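Pertussis toxin-like subunit ArtA (Escherichia coli, PDB 4Z9D) probably transfers ADP-ribose from NAD to trimeric G proteins of the host, as the catalytic subunit of a pertussis-like AB5 toxin. Local coordinates at residues T4-R9 and R79-A84; T53-I58 and N117-V122; N85-P90 and H124-N129. The protein carries 2 engineered substitutions. All blocks are in the same frame, centred on the assembly; numbering follows the deposited sequence.

Interaction 1: T4-R9 and R79-A84; sequences TDFVYR and RYRIRA. With NAD (nicotinamide-adenine-dinucleotide), chain F.
Val7 and Ile82 pair where strands 6-9 and 79-83 run antiparallel, their backbones joined in both directions: Val7 N gives to Ile82 O (2.8 Å) and Ile82 N to Val7 O (2.7 Å). Arg9 and Tyr80 form the next such pair. The face carrying Val7, Arg9, Tyr80 and Ile82 is buried and closely packed. Branched residues suit it: Val7 CG2 lies 3.9 Å from Ile82 CB, and Ile82 CD1 touches Arg9 CB.

On the other face Phe6, Tyr8 and Arg81 are partly exposed to solvent. Tyr8 lies alongside Arg79, whose CD packs against ring atom CD1 at 3.7 Å, and alongside Arg81, whose guanidinium has Tyr8 CE1 over one face, with the two planes 50° apart. The charged ends turn to acids beyond, Arg79 to Asp147 and Arg81 to Glu132.

Arg9 leaves the strand with CG anti to its backbone N (chi1 174°) and stays extended to NE. That carries its guanidinium to the NAD diphosphate, where NH2 binds O1A (2.9 Å) and NH1 approaches O1N. Asp11 forms a salt bridge with NH2, so the buried guanidinium is set between carboxylate and diphosphate, its charge complementary to the anion it binds.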
loop_
_atom_site.group_PDB
_atom_site.type_symbol
_atom_site.label_atom_id
_atom_site.label_comp_id
_atom_site.label_asym_id
_atom_site.label_seq_id
_atom_site.Cartn_x
_atom_site.Cartn_y
_atom_site.Cartn_z
ATOM N N THR A 4 -17.232 -5.156 -3.958
ATOM C CA THR A 4 -16.271 -4.053 -3.939
ATOM C C THR A 4 -14.870 -4.478 -3.493
ATOM O O THR A 4 -14.702 -5.245 -2.531
ATOM C CB THR A 4 -16.757 -2.923 -3.018
ATOM O OG1 THR A 4 -18.076 -2.529 -3.406
ATOM C CG2 THR A 4 -15.818 -1.711 -3.070
ATOM N N ASP A 5 -13.868 -3.983 -4.210
ATOM C CA ASP A 5 -12.478 -4.185 -3.838
ATOM C C ASP A 5 -12.106 -3.244 -2.698
ATOM O O ASP A 5 -12.259 -2.027 -2.813
ATOM C CB ASP A 5 -11.545 -3.931 -5.023
ATOM C CG ASP A 5 -11.558 -5.053 -6.044
ATOM O OD1 ASP A 5 -11.867 -6.209 -5.673
ATOM O OD2 ASP A 5 -11.272 -4.763 -7.232
ATOM N N PHE A 6 -11.640 -3.805 -1.591
ATOM C CA PHE A 6 -11.087 -2.989 -0.509
ATOM C C PHE A 6 -9.643 -3.376 -0.289
ATOM O O PHE A 6 -9.281 -4.534 -0.490
ATOM C CB PHE A 6 -11.896 -3.146 0.784
ATOM C CG PHE A 6 -13.243 -2.487 0.729
ATOM C CD1 PHE A 6 -14.366 -3.206 0.347
ATOM C CD2 PHE A 6 -13.385 -1.149 1.047
ATOM C CE1 PHE A 6 -15.604 -2.603 0.290
ATOM C CE2 PHE A 6 -14.621 -0.534 0.985
ATOM C CZ PHE A 6 -15.736 -1.266 0.607
ATOM N N VAL A 7 -8.812 -2.404 0.072
ATOM C CA VAL A 7 -7.417 -2.680 0.396
ATOM C C VAL A 7 -7.008 -2.029 1.714
ATOM O O VAL A 7 -7.730 -1.181 2.256
ATOM C CB VAL A 7 -6.457 -2.182 -0.725
ATOM C CG1 VAL A 7 -6.757 -2.879 -2.045
ATOM C CG2 VAL A 7 -6.565 -0.676 -0.894
ATOM N N TYR A 8 -5.864 -2.452 2.237
ATOM C CA TYR A 8 -5.308 -1.860 3.447
ATOM C C TYR A 8 -3.992 -1.134 3.203
ATOM O O TYR A 8 -3.199 -1.535 2.347
ATOM C CB TYR A 8 -5.046 -2.913 4.505
ATOM C CG TYR A 8 -6.239 -3.687 4.982
ATOM C CD1 TYR A 8 -7.095 -3.148 5.927
ATOM C CD2 TYR A 8 -6.467 -4.977 4.538
ATOM C CE1 TYR A 8 -8.176 -3.877 6.408
ATOM C CE2 TYR A 8 -7.555 -5.709 4.998
ATOM C CZ TYR A 8 -8.398 -5.151 5.936
ATOM O OH TYR A 8 -9.467 -5.885 6.401
ATOM N N ARG A 9 -3.729 -0.115 4.011
ATOM C CA ARG A 9 -2.407 0.512 4.015
ATOM C C ARG A 9 -1.972 0.806 5.440
ATOM O O ARG A 9 -2.740 1.353 6.220
ATOM C CB ARG A 9 -2.391 1.808 3.179
ATOM C CG ARG A 9 -1.054 2.565 3.277
ATOM C CD ARG A 9 -0.897 3.707 2.262
ATOM N NE ARG A 9 0.299 4.495 2.591
ATOM C CZ ARG A 9 1.542 4.143 2.297
ATOM N NH1 ARG A 9 1.776 3.038 1.598
ATOM N NH2 ARG A 9 2.557 4.917 2.680
ATOM N N ARG A 79 -3.592 1.204 10.606
ATOM C CA ARG A 79 -4.034 0.445 9.447
ATOM C C ARG A 79 -5.256 1.139 8.870
ATOM O O ARG A 79 -6.268 1.265 9.553
ATOM C CB ARG A 79 -4.372 -1.003 9.825
ATOM C CG ARG A 79 -4.733 -1.887 8.637
ATOM C CD ARG A 79 -5.160 -3.272 9.059
ATOM N NE ARG A 79 -6.421 -3.264 9.801
ATOM C CZ ARG A 79 -6.552 -3.587 11.084
ATOM N NH1 ARG A 79 -5.501 -3.969 11.787
ATOM N NH2 ARG A 79 -7.746 -3.550 11.654
ATOM N N TYR A 80 -5.155 1.606 7.633
ATOM C CA TYR A 80 -6.285 2.228 6.955
ATOM C C TYR A 80 -6.982 1.232 6.044
ATOM O O TYR A 80 -6.323 0.462 5.341
ATOM C CB TYR A 80 -5.817 3.442 6.143
ATOM C CG TYR A 80 -5.383 4.603 6.987
ATOM C CD1 TYR A 80 -6.299 5.584 7.367
ATOM C CD2 TYR A 80 -4.066 4.725 7.412
ATOM C CE1 TYR A 80 -5.908 6.653 8.141
ATOM C CE2 TYR A 80 -3.670 5.780 8.204
ATOM C CZ TYR A 80 -4.594 6.746 8.559
ATOM O OH TYR A 80 -4.202 7.811 9.338
ATOM N N ARG A 81 -8.311 1.233 6.062
ATOM C CA ARG A 81 -9.064 0.440 5.100
ATOM C C ARG A 81 -9.541 1.357 3.999
ATOM O O ARG A 81 -10.082 2.422 4.272
ATOM C CB ARG A 81 -10.260 -0.264 5.739
ATOM C CG ARG A 81 -10.808 -1.341 4.815
ATOM C CD ARG A 81 -12.172 -1.860 5.241
ATOM N NE ARG A 81 -12.247 -2.230 6.651
ATOM C CZ ARG A 81 -12.443 -3.468 7.101
ATOM N NH1 ARG A 81 -12.560 -4.487 6.256
ATOM N NH2 ARG A 81 -12.520 -3.688 8.407
ATOM N N ILE A 82 -9.343 0.941 2.753
ATOM C CA ILE A 82 -9.540 1.841 1.622
ATOM C C ILE A 82 -10.365 1.207 0.517
ATOM O O ILE A 82 -10.111 0.075 0.129
ATOM C CB ILE A 82 -8.178 2.273 1.019
ATOM C CG1 ILE A 82 -7.221 2.790 2.102
ATOM C CG2 ILE A 82 -8.355 3.312 -0.112
ATOM C CD1 ILE A 82 -5.767 2.865 1.634
ATOM N N ARG A 83 -11.354 1.934 -0.007
ATOM C CA ARG A 83 -12.055 1.456 -1.191
ATOM C C ARG A 83 -11.183 1.659 -2.423
ATOM O O ARG A 83 -10.703 2.762 -2.692
ATOM C CB ARG A 83 -13.403 2.161 -1.372
ATOM C CG ARG A 83 -14.073 1.845 -2.710
ATOM C CD ARG A 83 -15.522 2.321 -2.726
ATOM N NE ARG A 83 -15.618 3.772 -2.574
ATOM C CZ ARG A 83 -15.343 4.655 -3.536
ATOM N NH1 ARG A 83 -14.936 4.241 -4.732
ATOM N NH2 ARG A 83 -15.470 5.955 -3.302
ATOM N N ALA A 84 -10.937 0.574 -3.149
ATOM C CA ALA A 84 -10.114 0.636 -4.352
ATOM C C ALA A 84 -10.976 1.016 -5.543
ATOM O O ALA A 84 -12.168 0.702 -5.584
ATOM C CB ALA A 84 -9.422 -0.701 -4.612
HETATM P PA NAD F . 6.240 4.770 2.040
HETATM O O1A NAD F . 5.055 4.975 1.167
HETATM O O2A NAD F . 7.493 5.518 1.761
HETATM O O5B NAD F . 5.751 5.042 3.571
HETATM C C5B NAD F . 6.624 5.036 4.712
HETATM C C4B NAD F . 6.344 6.322 5.518
HETATM O O4B NAD F . 6.770 7.497 4.764
HETATM C C3B NAD F . 4.864 6.508 5.666
HETATM O O3B NAD F . 4.404 5.642 6.749
HETATM C C2B NAD F . 4.842 7.952 6.079
HETATM O O2B NAD F . 5.486 8.055 7.338
HETATM C C1B NAD F . 5.799 8.550 5.035
HETATM N N9A NAD F . 5.261 8.888 3.670
HETATM C C8A NAD F . 4.870 8.151 2.631
HETATM N N7A NAD F . 4.522 8.981 1.645
HETATM C C5A NAD F . 4.716 10.236 2.060
HETATM C C6A NAD F . 4.530 11.430 1.467
HETATM N N6A NAD F . 4.065 11.412 0.220
HETATM N N1A NAD F . 4.792 12.590 2.091
HETATM C C2A NAD F . 5.281 12.543 3.395
HETATM N N3A NAD F . 5.465 11.290 3.996
HETATM C C4A NAD F . 5.180 10.169 3.314
HETATM O O3 NAD F . 6.611 3.235 2.062
HETATM P PN NAD F . 5.516 2.050 2.261
HETATM O O1N NAD F . 4.234 2.398 1.589
HETATM O O2N NAD F . 5.531 1.620 3.676
HETATM O O5D NAD F . 6.215 0.943 1.356
HETATM C C5D NAD F . 7.565 0.517 1.578
HETATM C C4D NAD F . 7.740 -0.918 1.068
HETATM O O4D NAD F . 6.653 -1.675 1.705
HETATM C C3D NAD F . 7.523 -1.013 -0.454
HETATM O O3D NAD F . 8.240 -2.126 -0.999
HETATM C C2D NAD F . 6.040 -1.327 -0.476
HETATM O O2D NAD F . 5.647 -1.908 -1.740
HETATM C C1D NAD F . 5.893 -2.323 0.668
HETATM N N1N NAD F . 4.439 -2.453 1.041
HETATM C C2N NAD F . 3.858 -1.565 1.981
HETATM C C3N NAD F . 2.507 -1.625 2.322
HETATM C C7N NAD F . 1.945 -0.748 3.269
HETATM O O7N NAD F . 0.722 -1.046 3.751
HETATM N N7N NAD F . 2.666 0.299 3.680
HETATM C C4N NAD F . 1.714 -2.591 1.707
HETATM C C5N NAD F . 2.269 -3.476 0.784
HETATM C C6N NAD F . 3.614 -3.414 0.434
#

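Interaction 2: T53-I58 and N117-V122; sequences TTTSLI and NDIVAV. Engineered in segment 117-122: Asp118 (natural residue Glu). With NAD (nicotinamide-adenine-dinucleotide), chain F.
Ile119 O is gripped twice by Thr53, which gives it both its backbone N (3.0 Å) and its hydroxyl OG1 (2.8 Å). The nitrogen lies nearly on the line of the C=O bond, though its N-H is bent away (141°); the hydroxyl sits above the carbonyl plane. Threonine suits the place because its torsion (chi1 71°) puts OG1 beside Thr53 N, letting both donors reach the same oxygen. Ile119 N returns a longer bond to Thr53 O, and Thr55 N binds a lone pair of Asn117 O.

The Thr55 and Ile119 side chains cross at about a right angle, CG2 meeting CD1 at 3.5 Å. Asn117 likewise crosses Thr55, CB and OD1 close to OG1, and its amide comes against Ser56 CB while ND2 binds Glu59. Thr54 OG1 accepts from Ser56 N in an ST turn and is also hydrogen-bonded to Glu59 OE1.

Thr53 and the engineered Asp118 (naturally glutamate) line the nicotinamide end of the NAD pocket, Asp118 OD1 lying 3.7 Å from C6N. A water within bonding distance of Thr53 O and Asp118 OD1 can donate to either.

Strand 118-122 runs between strands 50-54 and 88-90; helix 57-68 starts just past its N-cap, Ser56, and Val7 of strand 6-11 touches Thr53 and Ile119.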
loop_
_atom_site.group_PDB
_atom_site.type_symbol
_atom_site.label_atom_id
_atom_site.label_comp_id
_atom_site.label_asym_id
_atom_site.label_seq_id
_atom_site.Cartn_x
_atom_site.Cartn_y
_atom_site.Cartn_z
ATOM N N THR A 53 -0.405 -0.709 -1.162
ATOM C CA THR A 53 -1.507 -1.245 -0.352
ATOM C C THR A 53 -1.478 -2.768 -0.433
ATOM O O THR A 53 -0.718 -3.331 -1.222
ATOM C CB THR A 53 -2.900 -0.750 -0.828
ATOM O OG1 THR A 53 -3.228 -1.375 -2.079
ATOM C CG2 THR A 53 -2.942 0.764 -1.004
ATOM N N THR A 54 -2.288 -3.442 0.385
ATOM C CA THR A 54 -2.382 -4.894 0.296
ATOM C C THR A 54 -3.819 -5.317 0.548
ATOM O O THR A 54 -4.542 -4.658 1.301
ATOM C CB THR A 54 -1.460 -5.609 1.329
ATOM O OG1 THR A 54 -1.662 -7.033 1.272
ATOM C CG2 THR A 54 -1.781 -5.131 2.745
ATOM N N THR A 55 -4.237 -6.412 -0.077
ATOM C CA THR A 55 -5.582 -6.933 0.162
ATOM C C THR A 55 -5.656 -7.717 1.466
ATOM O O THR A 55 -6.748 -8.024 1.954
ATOM C CB THR A 55 -6.051 -7.858 -0.964
ATOM O OG1 THR A 55 -5.121 -8.938 -1.119
ATOM C CG2 THR A 55 -6.185 -7.087 -2.278
ATOM N N SER A 56 -4.491 -8.057 2.012
ATOM C CA SER A 56 -4.393 -8.996 3.129
ATOM C C SER A 56 -4.235 -8.355 4.514
ATOM O O SER A 56 -3.218 -7.726 4.812
ATOM C CB SER A 56 -3.226 -9.953 2.869
ATOM O OG SER A 56 -2.911 -10.735 4.008
ATOM N N LEU A 57 -5.249 -8.535 5.356
ATOM C CA LEU A 57 -5.222 -8.076 6.734
ATOM C C LEU A 57 -4.058 -8.715 7.484
ATOM O O LEU A 57 -3.343 -8.058 8.249
ATOM C CB LEU A 57 -6.540 -8.433 7.427
ATOM C CG LEU A 57 -6.615 -8.154 8.927
ATOM C CD1 LEU A 57 -6.571 -6.653 9.188
ATOM C CD2 LEU A 57 -7.858 -8.778 9.555
ATOM N N ILE A 58 -3.844 -9.992 7.204
ATOM C CA ILE A 58 -2.773 -10.740 7.846
ATOM C C ILE A 58 -1.436 -10.101 7.525
ATOM O O ILE A 58 -0.592 -9.931 8.414
ATOM C CB ILE A 58 -2.781 -12.215 7.406
ATOM C CG1 ILE A 58 -3.932 -12.937 8.102
ATOM C CG2 ILE A 58 -1.441 -12.879 7.729
ATOM C CD1 ILE A 58 -4.338 -14.238 7.451
ATOM N N ASN A 117 -1.057 -10.375 -3.208
ATOM C CA ASN A 117 -1.913 -9.420 -2.503
ATOM C C ASN A 117 -1.518 -7.965 -2.708
ATOM O O ASN A 117 -2.195 -7.063 -2.217
ATOM C CB ASN A 117 -1.915 -9.743 -1.019
ATOM C CG ASN A 117 -2.459 -11.121 -0.741
ATOM O OD1 ASN A 117 -3.463 -11.526 -1.327
ATOM N ND2 ASN A 117 -1.775 -11.869 0.114
ATOM N N ASP A 118 -0.432 -7.729 -3.432
ATOM C CA ASP A 118 0.023 -6.357 -3.639
ATOM C C ASP A 118 -0.801 -5.611 -4.669
ATOM O O ASP A 118 -1.059 -6.117 -5.764
ATOM C CB ASP A 118 1.490 -6.317 -4.058
ATOM C CG ASP A 118 2.416 -6.825 -2.977
ATOM O OD1 ASP A 118 2.659 -6.051 -2.025
ATOM O OD2 ASP A 118 2.907 -7.974 -3.081
ATOM N N ILE A 119 -1.191 -4.395 -4.299
ATOM C CA ILE A 119 -1.925 -3.498 -5.181
ATOM C C ILE A 119 -1.316 -2.111 -5.011
ATOM O O ILE A 119 -1.060 -1.680 -3.885
ATOM C CB ILE A 119 -3.430 -3.489 -4.872
ATOM C CG1 ILE A 119 -4.056 -4.821 -5.309
ATOM C CG2 ILE A 119 -4.116 -2.344 -5.591
ATOM C CD1 ILE A 119 -5.502 -4.931 -4.999
ATOM N N VAL A 120 -1.026 -1.419 -6.106
ATOM C CA VAL A 120 -0.520 -0.058 -5.970
ATOM C C VAL A 120 -1.534 0.942 -6.493
ATOM O O VAL A 120 -2.220 0.672 -7.473
ATOM C CB VAL A 120 0.820 0.155 -6.713
ATOM C CG1 VAL A 120 1.909 -0.742 -6.112
ATOM C CG2 VAL A 120 0.674 -0.140 -8.189
ATOM N N ALA A 121 -1.608 2.102 -5.842
ATOM C CA ALA A 121 -2.395 3.216 -6.360
ATOM C C ALA A 121 -1.437 4.182 -6.994
ATOM O O ALA A 121 -0.324 4.385 -6.504
ATOM C CB ALA A 121 -3.180 3.889 -5.265
ATOM N N VAL A 122 -1.862 4.803 -8.079
ATOM C CA VAL A 122 -0.979 5.753 -8.733
ATOM C C VAL A 122 -1.280 7.191 -8.288
ATOM O O VAL A 122 -2.422 7.654 -8.332
ATOM C CB VAL A 122 -1.058 5.617 -10.275
ATOM C CG1 VAL A 122 -0.545 4.247 -10.705
ATOM C CG2 VAL A 122 -2.484 5.848 -10.791
HETATM P PA NAD F . 6.240 4.770 2.040
HETATM O O1A NAD F . 5.055 4.975 1.167
HETATM O O2A NAD F . 7.493 5.518 1.761
HETATM O O5B NAD F . 5.751 5.042 3.571
HETATM C C5B NAD F . 6.624 5.036 4.712
HETATM C C4B NAD F . 6.344 6.322 5.518
HETATM O O4B NAD F . 6.770 7.497 4.764
HETATM C C3B NAD F . 4.864 6.508 5.666
HETATM O O3B NAD F . 4.404 5.642 6.749
HETATM C C2B NAD F . 4.842 7.952 6.079
HETATM O O2B NAD F . 5.486 8.055 7.338
HETATM C C1B NAD F . 5.799 8.550 5.035
HETATM N N9A NAD F . 5.261 8.888 3.670
HETATM C C8A NAD F . 4.870 8.151 2.631
HETATM N N7A NAD F . 4.522 8.981 1.645
HETATM C C5A NAD F . 4.716 10.236 2.060
HETATM C C6A NAD F . 4.530 11.430 1.467
HETATM N N6A NAD F . 4.065 11.412 0.220
HETATM N N1A NAD F . 4.792 12.590 2.091
HETATM C C2A NAD F . 5.281 12.543 3.395
HETATM N N3A NAD F . 5.465 11.290 3.996
HETATM C C4A NAD F . 5.180 10.169 3.314
HETATM O O3 NAD F . 6.611 3.235 2.062
HETATM P PN NAD F . 5.516 2.050 2.261
HETATM O O1N NAD F . 4.234 2.398 1.589
HETATM O O2N NAD F . 5.531 1.620 3.676
HETATM O O5D NAD F . 6.215 0.943 1.356
HETATM C C5D NAD F . 7.565 0.517 1.578
HETATM C C4D NAD F . 7.740 -0.918 1.068
HETATM O O4D NAD F . 6.653 -1.675 1.705
HETATM C C3D NAD F . 7.523 -1.013 -0.454
HETATM O O3D NAD F . 8.240 -2.126 -0.999
HETATM C C2D NAD F . 6.040 -1.327 -0.476
HETATM O O2D NAD F . 5.647 -1.908 -1.740
HETATM C C1D NAD F . 5.893 -2.323 0.668
HETATM N N1N NAD F . 4.439 -2.453 1.041
HETATM C C2N NAD F . 3.858 -1.565 1.981
HETATM C C3N NAD F . 2.507 -1.625 2.322
HETATM C C7N NAD F . 1.945 -0.748 3.269
HETATM O O7N NAD F . 0.722 -1.046 3.751
HETATM N N7N NAD F . 2.666 0.299 3.680
HETATM C C4N NAD F . 1.714 -2.591 1.707
HETATM C C5N NAD F . 2.269 -3.476 0.784
HETATM C C6N NAD F . 3.614 -3.414 0.434
HETATM O O HOH W 1 1.715 -3.261 -2.641
#

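Interaction 3: N85-P90 and H124-N129; sequences NNIFYP and HIPGEN
Residues 85-90 make a type I turn from Asn85 to Phe88 and then enter a strand, while residues 124-129 pass from a short strand through Pro126 into a 3-10 turn; the two backbones stay well apart, with Ile87 and Ile125 CA atoms 7.7 Å from each other, and the contact is made mostly by side chains.

Phe88 and Ile125 form its apolar centre. Their side chains cross at about a right angle, ring atom CZ of Phe88 lying 3.6 Å from CG1 and 3.7 Å from CD1 of Ile125. A ring and a branched aliphatic chain fit here because both are buried, and both also touch Ile82 of strand 77-83. Ile87 packs closer to the surface. Its CG2, anti to the backbone N, comes within 3.6 Å of His124 O, while CD1 reaches toward Pro126 CD, at 4.2 Å. Proline offers a compact apolar surface at this bend, and its N lies off-centre over one face of the His124 ring, whose ND1 is held by Phe23 O.

At the other end the amides of Asn85 and Asn129 meet nearly perpendicular, their planes 77° apart. Both nearest atoms are donors, Asn85 ND2 and Asn129 ND2 at 3.3 Å, so they are neighbours without bonding. Asn129 ND2 serves Arg83 O instead. Asn85 uses OD1, which takes Ile87 N at 3.2 Å from above its carbonyl plane. The first torsion of Asn85, 57°, swings the amide back over the turn to make this possible, and Phe88 N closes the turn on Asn85 O.

An Asx turn of this kind, superimposed on a type I turn, suits a sharp change of course: it leads the chain from strand 77-83 into strand 88-90, where strands 88-90 and 124-125 pack against strand 77-83.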
loop_
_atom_site.group_PDB
_atom_site.type_symbol
_atom_site.label_atom_id
_atom_site.label_comp_id
_atom_site.label_asym_id
_atom_site.label_seq_id
_atom_site.Cartn_x
_atom_site.Cartn_y
_atom_site.Cartn_z
ATOM N N ASN A 85 -10.381 1.718 -6.493
ATOM C CA ASN A 85 -11.053 2.008 -7.762
ATOM C C ASN A 85 -10.027 1.960 -8.893
ATOM O O ASN A 85 -9.009 1.287 -8.752
ATOM C CB ASN A 85 -11.803 3.346 -7.706
ATOM C CG ASN A 85 -10.919 4.516 -7.352
ATOM O OD1 ASN A 85 -9.692 4.452 -7.454
ATOM N ND2 ASN A 85 -11.550 5.620 -6.944
ATOM N N ASN A 86 -10.298 2.619 -10.020
ATOM C CA ASN A 86 -9.446 2.447 -11.202
ATOM C C ASN A 86 -8.057 3.094 -11.059
ATOM O O ASN A 86 -7.218 2.988 -11.947
ATOM C CB ASN A 86 -10.136 2.994 -12.453
ATOM C CG ASN A 86 -11.283 2.112 -12.937
ATOM O OD1 ASN A 86 -12.003 2.492 -13.861
ATOM N ND2 ASN A 86 -11.447 0.930 -12.335
ATOM N N ILE A 87 -7.843 3.768 -9.938
ATOM C CA ILE A 87 -6.553 4.339 -9.566
ATOM C C ILE A 87 -5.600 3.240 -9.072
ATOM O O ILE A 87 -4.376 3.402 -9.080
ATOM C CB ILE A 87 -6.757 5.398 -8.427
ATOM C CG1 ILE A 87 -7.721 6.504 -8.871
ATOM C CG2 ILE A 87 -5.433 5.980 -7.915
ATOM C CD1 ILE A 87 -8.080 7.481 -7.756
ATOM N N PHE A 88 -6.185 2.104 -8.703
ATOM C CA PHE A 88 -5.478 0.983 -8.087
ATOM C C PHE A 88 -5.223 -0.110 -9.109
ATOM O O PHE A 88 -6.098 -0.434 -9.911
ATOM C CB PHE A 88 -6.282 0.411 -6.912
ATOM C CG PHE A 88 -6.467 1.372 -5.760
ATOM C CD1 PHE A 88 -7.270 2.500 -5.899
ATOM C CD2 PHE A 88 -5.860 1.130 -4.531
ATOM C CE1 PHE A 88 -7.472 3.374 -4.845
ATOM C CE2 PHE A 88 -6.049 2.000 -3.463
ATOM C CZ PHE A 88 -6.859 3.127 -3.621
ATOM N N TYR A 89 -4.027 -0.679 -9.073
ATOM C CA TYR A 89 -3.627 -1.761 -9.987
ATOM C C TYR A 89 -3.032 -2.925 -9.216
ATOM O O TYR A 89 -2.116 -2.721 -8.432
ATOM C CB TYR A 89 -2.575 -1.278 -10.994
ATOM C CG TYR A 89 -3.028 -0.226 -11.975
ATOM C CD1 TYR A 89 -3.117 1.113 -11.606
ATOM C CD2 TYR A 89 -3.303 -0.564 -13.296
ATOM C CE1 TYR A 89 -3.519 2.080 -12.523
ATOM C CE2 TYR A 89 -3.698 0.400 -14.218
ATOM C CZ TYR A 89 -3.801 1.708 -13.825
ATOM O OH TYR A 89 -4.188 2.654 -14.744
ATOM N N PRO A 90 -3.554 -4.140 -9.413
ATOM C CA PRO A 90 -2.806 -5.311 -8.946
ATOM C C PRO A 90 -1.483 -5.380 -9.708
ATOM O O PRO A 90 -1.458 -5.018 -10.886
ATOM C CB PRO A 90 -3.718 -6.494 -9.305
ATOM C CG PRO A 90 -5.065 -5.885 -9.574
ATOM C CD PRO A 90 -4.780 -4.517 -10.125
ATOM N N HIS A 124 -2.267 9.328 -6.131
ATOM C CA HIS A 124 -3.101 9.908 -5.072
ATOM C C HIS A 124 -4.324 9.066 -4.770
ATOM O O HIS A 124 -5.078 8.730 -5.670
ATOM C CB HIS A 124 -3.547 11.332 -5.477
ATOM C CG HIS A 124 -4.475 11.989 -4.502
ATOM N ND1 HIS A 124 -4.162 12.154 -3.165
ATOM C CD2 HIS A 124 -5.713 12.518 -4.658
ATOM C CE1 HIS A 124 -5.166 12.752 -2.549
ATOM N NE2 HIS A 124 -6.120 12.980 -3.426
ATOM N N ILE A 125 -4.514 8.747 -3.498
ATOM C CA ILE A 125 -5.768 8.190 -2.999
ATOM C C ILE A 125 -6.527 9.267 -2.239
ATOM O O ILE A 125 -6.065 9.719 -1.207
ATOM C CB ILE A 125 -5.514 7.003 -2.044
ATOM C CG1 ILE A 125 -4.708 5.908 -2.749
ATOM C CG2 ILE A 125 -6.839 6.455 -1.467
ATOM C CD1 ILE A 125 -4.141 4.859 -1.766
ATOM N N PRO A 126 -7.708 9.667 -2.730
ATOM C CA PRO A 126 -8.498 10.671 -2.010
ATOM C C PRO A 126 -8.928 10.246 -0.596
ATOM O O PRO A 126 -9.147 9.057 -0.329
ATOM C CB PRO A 126 -9.727 10.859 -2.911
ATOM C CG PRO A 126 -9.307 10.355 -4.265
ATOM C CD PRO A 126 -8.336 9.253 -3.993
ATOM N N GLY A 127 -9.060 11.222 0.299
ATOM C CA GLY A 127 -9.588 10.972 1.628
ATOM C C GLY A 127 -10.948 10.308 1.606
ATOM O O GLY A 127 -11.249 9.462 2.455
ATOM N N GLU A 128 -11.760 10.670 0.615
ATOM C CA GLU A 128 -13.103 10.125 0.470
ATOM C C GLU A 128 -13.128 8.616 0.185
ATOM O O GLU A 128 -14.165 7.975 0.347
ATOM C CB GLU A 128 -13.859 10.892 -0.621
ATOM C CG GLU A 128 -14.415 12.212 -0.097
ATOM C CD GLU A 128 -15.000 13.104 -1.181
ATOM O OE1 GLU A 128 -15.847 13.962 -0.833
ATOM O OE2 GLU A 128 -14.611 12.962 -2.367
ATOM N N ASN A 129 -11.999 8.052 -0.242
ATOM C CA ASN A 129 -11.900 6.611 -0.458
ATOM C C ASN A 129 -11.603 5.835 0.820
ATOM O O ASN A 129 -11.683 4.607 0.843
ATOM C CB ASN A 129 -10.795 6.286 -1.463
ATOM C CG ASN A 129 -11.214 6.541 -2.876
ATOM O OD1 ASN A 129 -11.468 7.682 -3.251
ATOM N ND2 ASN A 129 -11.283 5.483 -3.681
#

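In the fold
The three contacts lie close together in one compact chain, interactions 1 and 2 having centres about 8 Å apart, 1 and 3 about 9 Å, and 2 and 3 about 11 Å. Interaction 1 belongs to the four-stranded sheet and closes along the chain before interaction 3 opens; interaction 2 alternates with both. Strands 118-122 and 88-90 are neighbours in the three-stranded sheet, tying interaction 2 to interaction 3, while Tyr8 N probably bonds Thr54 O and Arg83 N probably bonds Asn129 O, joining each to interaction 1. Interactions 1 and 2 both touch NAD, so the junction of the sheets builds part of the nucleotide pocket, with interaction 3 packed behind it.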